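Local coordinates for hypothetical conserved protein, GK0453 (Geobacillus kaustophilus, PDB 2YXY), which is of unknown function, a DUF1811-family protein that joins a helical hairpin to a small antiparallel beta-sheet domain, at residues 20-23 against 24-27; 42-45 against 46-50. One frame throughout, in Å; residues are numbered along the deposited sequence.

In the fold
Contact 1 (20-23 with 24-27) comes first along the chain, on helix 16-36; contact 2 (42-45 with 46-50) follows on helix 39-54, the next helix. With just two residues between them the helices form a hairpin, and the centres of the two contacts lie about 11 Å apart on the same side of the chain's centre. They meet directly: Leu26 packs on Ile49, Lys48 and Tyr45, and Thr27 lies against Ile49. Each contact lies within one arm of the hairpin, while these five residues pack between the arms. The four-stranded antiparallel sheet, built from residues 67 to 103, comes later in the chain, and both contacts belong to the helical part that precedes it.

Contact 1 of 2, residues 20-23 against 24-27; sequences QQEI and AMLT
With CG anti to the backbone N (chi1 170° in Glu22, 172° in Met25), Glu22 and Met25 send their side chains out side by side in the same direction from neighbouring turns of the helix. Glu22 then turns about its CB-CG bond and Met25 folds through two bends, which brings the methyl CE up to the carboxylate, 3.4 Å from Glu22 CD. The sulfur stands farther back, so it is the methyl that meets the acid.

Leu26 also crosses Glu22, its CD1 lying 3.7 Å from CG of Glu22. The carboxylate is thus lined by carbon on the helix, and its polar partner comes from outside: OE1 is hydrogen-bonded to the hydroxyl of Tyr11, whose side chain also touches Leu26. Replacing Glu22 by an alanine is likely to leave the Tyr11 hydroxyl without this partner and to open a gap beside Met25 CE and Leu26.

One turn on, OG1 of Thr27 donates to Ile23 O at 2.6 Å from above the carbonyl plane, the familiar helix bond from a threonine hydroxyl to the carbonyl four residues back, which probably helps to hold the side chain in its rotamer. The backbone N of Thr27 reaches the same oxygen from the opposite face. Leu26 N to Glu22 O is the straightest backbone bond here, with an N-H...O angle of 167°.

This part of helix 16-36, predicted to form a coiled coil, packs beside helix 39-54: Ile23 rests on Ala52, Leu26 on Lys48 and Ile49, and Thr27 on Ile49, while Met56, just beyond that helix, touches Gln20 and Ile23.

Contact 2 of 2, residues 42-45 against 46-50; sequences YAVY and ERKIA
Glu46 lays its CG over one face of the Tyr42 ring, 4.0 Å from the ring centroid and 28° off the normal, a CH-pi contact one helical turn along. The nearest ring atom is CE2 of Tyr42, 3.6 Å from that CG. Farther out, OE2 of Glu46 stands 3.7 Å from CZ of Tyr42, with carboxylate and ring planes 28° apart.

Two torsions set this up: CG of Tyr42 is anti to the backbone N, and in Glu46 the bend at chi2 (-54°) turns the carboxylate along the ring, bringing OE2 to the phenol end. On another side of the helix Val44 and Lys48 run side by side, CG1 of Val44 lying 4.1 Å from CE of Lys48.

Beneath them the backbone holds the spacing, with Glu46 N bonded to Tyr42 O at 2.9 Å and Ile49 N to Tyr45 O at 3.0 Å. Next come the neighbours on helix 16-36: Glu46 touches Ala30, and Tyr45 touches Lys29.

In both pairs, then, an ionisable side chain packs through its methylene carbons: Glu46 rests CG on the Tyr42 ring and also sets OE2 beside the phenol end, while Lys48 packs CE on the Val44 methyl with NZ lying past it.

Contact 1 of 2, residues 20-23 against 24-27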
loop_
_atom_site.group_PDB
_atom_site.type_symbol
_atom_site.label_atom_id
_atom_site.label_comp_id
_atom_site.label_asym_id
_atom_site.label_seq_id
_atom_site.Cartn_x
_atom_site.Cartn_y
_atom_site.Cartn_z
ATOM N N GLN A 20 -7.372 10.497 -5.822
ATOM C CA GLN A 20 -7.400 11.346 -4.614
ATOM C C GLN A 20 -8.784 11.421 -3.976
ATOM O O GLN A 20 -8.909 11.412 -2.741
ATOM C CB GLN A 20 -6.924 12.769 -4.924
ATOM C CG GLN A 20 -5.430 12.881 -5.188
ATOM C CD GLN A 20 -4.602 12.881 -3.911
ATOM O OE1 GLN A 20 -4.763 12.017 -3.037
ATOM N NE2 GLN A 20 -3.699 13.850 -3.799
ATOM N N GLN A 21 -9.809 11.535 -4.824
ATOM C CA GLN A 21 -11.193 11.581 -4.369
ATOM C C GLN A 21 -11.568 10.223 -3.746
ATOM O O GLN A 21 -12.269 10.168 -2.741
ATOM C CB GLN A 21 -12.135 11.915 -5.548
ATOM C CG GLN A 21 -11.794 13.284 -6.151
ATOM C CD GLN A 21 -12.572 13.642 -7.401
ATOM O OE1 GLN A 21 -12.610 12.881 -8.374
ATOM N NE2 GLN A 21 -13.176 14.826 -7.394
ATOM N N GLU A 22 -11.133 9.129 -4.367
ATOM C CA GLU A 22 -11.426 7.823 -3.806
ATOM C C GLU A 22 -10.745 7.753 -2.411
ATOM O O GLU A 22 -11.354 7.358 -1.424
ATOM C CB GLU A 22 -10.888 6.729 -4.723
ATOM C CG GLU A 22 -10.927 5.330 -4.105
ATOM C CD GLU A 22 -12.314 4.707 -4.135
ATOM O OE1 GLU A 22 -12.436 3.502 -3.786
ATOM O OE2 GLU A 22 -13.273 5.422 -4.505
ATOM N N ILE A 23 -9.498 8.193 -2.328
ATOM C CA ILE A 23 -8.793 8.140 -1.054
ATOM C C ILE A 23 -9.484 8.969 0.025
ATOM O O ILE A 23 -9.554 8.540 1.185
ATOM C CB ILE A 23 -7.330 8.585 -1.223
ATOM C CG1 ILE A 23 -6.567 7.485 -1.974
ATOM C CG2 ILE A 23 -6.693 8.886 0.152
ATOM C CD1 ILE A 23 -5.278 7.957 -2.648
ATOM N N ALA A 24 -9.992 10.147 -0.344
ATOM C CA ALA A 24 -10.695 11.012 0.615
ATOM C C ALA A 24 -11.964 10.302 1.121
ATOM O O ALA A 24 -12.305 10.368 2.294
ATOM C CB ALA A 24 -11.074 12.378 -0.038
ATOM N N MET A 25 -12.668 9.634 0.224
ATOM C CA MET A 25 -13.882 8.917 0.594
ATOM C C MET A 25 -13.553 7.727 1.517
ATOM O O MET A 25 -14.219 7.501 2.529
ATOM C CB MET A 25 -14.574 8.430 -0.682
ATOM C CG MET A 25 -15.783 7.480 -0.489
ATOM S SD MET A 25 -15.336 5.724 -0.349
ATOM C CE MET A 25 -15.046 5.227 -2.106
ATOM N N LEU A 26 -12.521 6.967 1.156
ATOM C CA LEU A 26 -12.101 5.810 1.944
ATOM C C LEU A 26 -11.608 6.273 3.323
ATOM O O LEU A 26 -11.881 5.628 4.352
ATOM C CB LEU A 26 -10.977 5.063 1.214
ATOM C CG LEU A 26 -11.272 4.356 -0.123
ATOM C CD1 LEU A 26 -9.959 3.932 -0.834
ATOM C CD2 LEU A 26 -12.153 3.143 0.146
ATOM N N THR A 27 -10.901 7.402 3.338
ATOM C CA THR A 27 -10.359 7.951 4.578
ATOM C C THR A 27 -11.476 8.293 5.566
ATOM O O THR A 27 -11.351 8.021 6.759
ATOM C CB THR A 27 -9.492 9.185 4.279
ATOM O OG1 THR A 27 -8.359 8.766 3.513
ATOM C CG2 THR A 27 -9.000 9.888 5.590
#

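Contact 2 of 2, residues 42-45 against 46-50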
loop_
_atom_site.group_PDB
_atom_site.type_symbol
_atom_site.label_atom_id
_atom_site.label_comp_id
_atom_site.label_asym_id
_atom_site.label_seq_id
_atom_site.Cartn_x
_atom_site.Cartn_y
_atom_site.Cartn_z
ATOM N N TYR A 42 -12.044 -1.367 9.312
ATOM C CA TYR A 42 -11.022 -0.344 9.250
ATOM C C TYR A 42 -9.823 -0.832 8.424
ATOM O O TYR A 42 -9.328 -0.101 7.545
ATOM C CB TYR A 42 -10.560 0.026 10.673
ATOM C CG TYR A 42 -9.399 1.014 10.716
ATOM C CD1 TYR A 42 -9.615 2.386 10.621
ATOM C CD2 TYR A 42 -8.080 0.560 10.821
ATOM C CE1 TYR A 42 -8.544 3.289 10.624
ATOM C CE2 TYR A 42 -7.010 1.450 10.832
ATOM C CZ TYR A 42 -7.248 2.811 10.732
ATOM O OH TYR A 42 -6.179 3.685 10.744
ATOM N N ALA A 43 -9.359 -2.056 8.709
ATOM C CA ALA A 43 -8.207 -2.625 8.002
ATOM C C ALA A 43 -8.508 -2.831 6.501
ATOM O O ALA A 43 -7.606 -2.744 5.674
ATOM C CB ALA A 43 -7.764 -3.970 8.666
ATOM N N VAL A 44 -9.764 -3.116 6.157
ATOM C CA VAL A 44 -10.145 -3.265 4.755
ATOM C C VAL A 44 -10.023 -1.895 4.080
ATOM O O VAL A 44 -9.497 -1.800 2.981
ATOM C CB VAL A 44 -11.621 -3.766 4.601
ATOM C CG1 VAL A 44 -12.162 -3.427 3.200
ATOM C CG2 VAL A 44 -11.689 -5.279 4.821
ATOM N N TYR A 45 -10.478 -0.821 4.741
ATOM C CA TYR A 45 -10.382 0.506 4.125
ATOM C C TYR A 45 -8.924 0.940 3.988
ATOM O O TYR A 45 -8.555 1.564 2.992
ATOM C CB TYR A 45 -11.188 1.568 4.905
ATOM C CG TYR A 45 -12.696 1.384 4.847
ATOM C CD1 TYR A 45 -13.453 1.293 6.024
ATOM C CD2 TYR A 45 -13.370 1.286 3.613
ATOM C CE1 TYR A 45 -14.849 1.111 5.982
ATOM C CE2 TYR A 45 -14.763 1.092 3.554
ATOM C CZ TYR A 45 -15.490 1.009 4.745
ATOM O OH TYR A 45 -16.850 0.822 4.703
ATOM N N GLU A 46 -8.087 0.588 4.962
ATOM C CA GLU A 46 -6.672 0.955 4.897
ATOM C C GLU A 46 -5.970 0.233 3.745
ATOM O O GLU A 46 -5.057 0.782 3.154
ATOM C CB GLU A 46 -5.943 0.652 6.229
ATOM C CG GLU A 46 -6.233 1.658 7.355
ATOM C CD GLU A 46 -5.967 3.125 6.965
ATOM O OE1 GLU A 46 -4.885 3.437 6.422
ATOM O OE2 GLU A 46 -6.849 3.981 7.209
ATOM N N ARG A 47 -6.361 -1.004 3.452
ATOM C CA ARG A 47 -5.764 -1.717 2.316
ATOM C C ARG A 47 -6.133 -1.026 1.011
ATOM O O ARG A 47 -5.295 -0.873 0.123
ATOM C CB ARG A 47 -6.274 -3.153 2.225
ATOM C CG ARG A 47 -5.642 -4.113 3.195
ATOM C CD ARG A 47 -6.305 -5.468 3.055
ATOM N NE ARG A 47 -5.532 -6.527 3.682
ATOM C CZ ARG A 47 -4.481 -7.110 3.119
ATOM N NH1 ARG A 47 -3.826 -8.071 3.762
ATOM N NH2 ARG A 47 -4.102 -6.746 1.902
ATOM N N LYS A 48 -7.402 -0.636 0.879
ATOM C CA LYS A 48 -7.856 0.034 -0.336
ATOM C C LYS A 48 -7.137 1.355 -0.523
ATOM O O LYS A 48 -6.798 1.737 -1.648
ATOM C CB LYS A 48 -9.375 0.278 -0.290
ATOM C CG LYS A 48 -10.168 -1.024 -0.413
ATOM C CD LYS A 48 -11.679 -0.772 -0.459
ATOM C CE LYS A 48 -12.433 -2.081 -0.649
ATOM N NZ LYS A 48 -13.856 -1.826 -1.030
ATOM N N ILE A 49 -6.915 2.061 0.587
ATOM C CA ILE A 49 -6.211 3.344 0.555
ATOM C C ILE A 49 -4.780 3.116 0.079
ATOM O O ILE A 49 -4.290 3.833 -0.775
ATOM C CB ILE A 49 -6.210 4.012 1.981
ATOM C CG1 ILE A 49 -7.612 4.585 2.271
ATOM C CG2 ILE A 49 -5.141 5.133 2.072
ATOM C CD1 ILE A 49 -7.794 5.129 3.738
ATOM N N ALA A 50 -4.118 2.113 0.647
ATOM C CA ALA A 50 -2.749 1.803 0.251
ATOM C C ALA A 50 -2.704 1.523 -1.261
ATOM O O ALA A 50 -1.782 1.965 -1.969
ATOM C CB ALA A 50 -2.245 0.570 1.029
#